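Local coordinates for protein N2b-titin isoform (Homo sapiens, PDB 1YA5) that forms part of the giant elastic filament of striated muscle, its two N-terminal immunoglobulin domains binding telethonin, which joins two titin chains at the Z-disc, at residues A[7-12]-A[28-33]. Sequence-based numbering, arbitrary orientation.
Sequences TFTQPL and HISGFP
Thr7 and Ser30 form an antiparallel hydrogen-bonded pair, each amide N-H donating to the other's carbonyl. The bond from Thr7 N to Ser30 O measures 2.8 Å, and the return bond from Ser30 N to Thr7 O is nearly straight, at 162°. Beyond the non-hydrogen-bonded pair Phe8–Ile29 the register slips by one residue: Thr9 and Gln10 both face His28 in a classic beta bulge. His28 O consequently gathers two amides, a weak, bent bond from Thr9 N and a longer but straighter one from Gln10 N at 3.3 Å. In return, His28 N donates to Gln10 O, 2.9 Å away.

Apolar contact is concentrated on the buried face. With CG anti to its carbonyl carbon (chi1 -59°), the Phe8 ring runs alongside Ile29, and CD2 lies 3.6 Å from Ile29 CG1. With an alanine here, Ile29 CG1 and CD1 would probably lose their aromatic neighbour and a gap would be likely to open in the sandwich core.

At the corner, Thr9 OG1 rests against His28 CB and CD2, 3.4 Å from each, and adds a weak hydrogen bond to His28 O, a third donor there. On the outer face, the methyl of Thr7 meets Ser30 OG, which the methyl of Thr9 also approaches.

The contact joins strand 4-8, outermost of its sheet within this chain, to strand 23-32, the A–B pairing of an I-set immunoglobulin sandwich. Phe8 and Ile29 pack inward on Leu80 of strand 76-84, and Leu12 N bonds to Ser91 as the chain crosses towards the opposite sheet. Along the edge, Glu12 of the telethonin chain accepts hydrogen bonds from Thr7 OG1 and Phe8 N.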
loop_
_atom_site.group_PDB
_atom_site.type_symbol
_atom_site.label_atom_id
_atom_site.label_comp_id
_atom_site.label_asym_id
_atom_site.label_seq_id
_atom_site.Cartn_x
_atom_site.Cartn_y
_atom_site.Cartn_z
ATOM N N THR A 7 -16.639 22.638 10.436
ATOM C CA THR A 7 -16.486 21.240 10.725
ATOM C C THR A 7 -16.046 20.439 9.511
ATOM O O THR A 7 -16.548 20.644 8.406
ATOM C CB THR A 7 -17.760 20.676 11.327
ATOM O OG1 THR A 7 -17.540 19.299 11.619
ATOM C CG2 THR A 7 -18.951 20.797 10.347
ATOM N N PHE A 8 -15.094 19.537 9.678
ATOM C CA PHE A 8 -14.702 18.743 8.524
ATOM C C PHE A 8 -15.771 17.705 8.212
ATOM O O PHE A 8 -15.972 16.768 8.961
ATOM C CB PHE A 8 -13.326 18.110 8.700
ATOM C CG PHE A 8 -12.210 19.119 8.933
ATOM C CD1 PHE A 8 -11.790 19.429 10.218
ATOM C CD2 PHE A 8 -11.587 19.757 7.871
ATOM C CE1 PHE A 8 -10.759 20.346 10.440
ATOM C CE2 PHE A 8 -10.562 20.679 8.097
ATOM C CZ PHE A 8 -10.147 20.970 9.385
ATOM N N THR A 9 -16.477 17.880 7.101
ATOM C CA THR A 9 -17.357 16.828 6.643
ATOM C C THR A 9 -16.553 15.696 6.020
ATOM O O THR A 9 -16.919 14.539 6.107
ATOM C CB THR A 9 -18.443 17.366 5.697
ATOM O OG1 THR A 9 -17.835 17.901 4.521
ATOM C CG2 THR A 9 -19.163 18.489 6.376
ATOM N N GLN A 10 -15.430 16.018 5.413
ATOM C CA GLN A 10 -14.438 14.985 5.173
ATOM C C GLN A 10 -13.032 15.457 5.481
ATOM O O GLN A 10 -12.509 16.335 4.814
ATOM C CB GLN A 10 -14.504 14.506 3.745
ATOM C CG GLN A 10 -13.140 14.236 3.183
ATOM C CD GLN A 10 -13.162 13.124 2.164
ATOM O OE1 GLN A 10 -12.218 12.963 1.395
ATOM N NE2 GLN A 10 -14.245 12.352 2.151
ATOM N N PRO A 11 -12.409 14.854 6.488
ATOM C CA PRO A 11 -11.100 15.296 6.977
ATOM C C PRO A 11 -9.988 14.953 5.996
ATOM O O PRO A 11 -10.231 14.244 5.026
ATOM C CB PRO A 11 -10.902 14.509 8.279
ATOM C CG PRO A 11 -12.095 13.652 8.446
ATOM C CD PRO A 11 -12.938 13.685 7.206
ATOM N N LEU A 12 -8.778 15.439 6.256
ATOM C CA LEU A 12 -7.628 15.114 5.424
ATOM C C LEU A 12 -7.355 13.626 5.428
ATOM O O LEU A 12 -7.749 12.920 6.353
ATOM C CB LEU A 12 -6.380 15.825 5.932
ATOM C CG LEU A 12 -6.223 17.327 5.739
ATOM C CD1 LEU A 12 -4.762 17.684 6.016
ATOM C CD2 LEU A 12 -6.643 17.730 4.330
ATOM N N HIS A 28 -13.009 18.587 2.997
ATOM C CA HIS A 28 -14.242 19.337 2.885
ATOM C C HIS A 28 -14.628 19.900 4.248
ATOM O O HIS A 28 -14.659 19.172 5.240
ATOM C CB HIS A 28 -15.350 18.469 2.309
ATOM C CG HIS A 28 -16.341 19.233 1.486
ATOM N ND1 HIS A 28 -16.269 19.309 0.110
ATOM C CD2 HIS A 28 -17.432 19.954 1.845
ATOM C CE1 HIS A 28 -17.279 20.033 -0.343
ATOM N NE2 HIS A 28 -18.001 20.435 0.689
ATOM N N ILE A 29 -14.891 21.205 4.285
ATOM C CA ILE A 29 -15.198 21.930 5.509
ATOM C C ILE A 29 -16.499 22.667 5.303
ATOM O O ILE A 29 -16.742 23.199 4.226
ATOM C CB ILE A 29 -14.157 23.011 5.742
ATOM C CG1 ILE A 29 -12.760 22.402 5.807
ATOM C CG2 ILE A 29 -14.469 23.765 6.994
ATOM C CD1 ILE A 29 -11.653 23.425 5.696
ATOM N N SER A 30 -17.348 22.705 6.317
ATOM C CA SER A 30 -18.528 23.539 6.220
ATOM C C SER A 30 -18.582 24.448 7.424
ATOM O O SER A 30 -17.915 24.192 8.421
ATOM C CB SER A 30 -19.791 22.701 6.114
ATOM O OG SER A 30 -19.805 21.729 7.122
ATOM N N GLY A 31 -19.346 25.530 7.319
ATOM C CA GLY A 31 -19.565 26.395 8.460
ATOM C C GLY A 31 -19.845 27.811 8.046
ATOM O O GLY A 31 -19.464 28.219 6.960
ATOM N N PHE A 32 -20.503 28.561 8.918
ATOM C CA PHE A 32 -21.005 29.865 8.561
ATOM C C PHE A 32 -20.701 30.864 9.669
ATOM O O PHE A 32 -20.971 30.610 10.840
ATOM C CB PHE A 32 -22.508 29.786 8.313
ATOM C CG PHE A 32 -23.018 30.805 7.334
ATOM C CD1 PHE A 32 -23.087 30.510 5.980
ATOM C CD2 PHE A 32 -23.448 32.050 7.768
ATOM C CE1 PHE A 32 -23.568 31.445 5.063
ATOM C CE2 PHE A 32 -23.939 32.993 6.868
ATOM C CZ PHE A 32 -24.001 32.691 5.509
ATOM N N PRO A 33 -20.108 32.000 9.302
ATOM C CA PRO A 33 -19.688 32.300 7.930
ATOM C C PRO A 33 -18.592 31.340 7.448
ATOM O O PRO A 33 -17.877 30.767 8.273
ATOM C CB PRO A 33 -19.117 33.720 8.043
ATOM C CG PRO A 33 -19.625 34.264 9.337
ATOM C CD PRO A 33 -19.788 33.089 10.239
#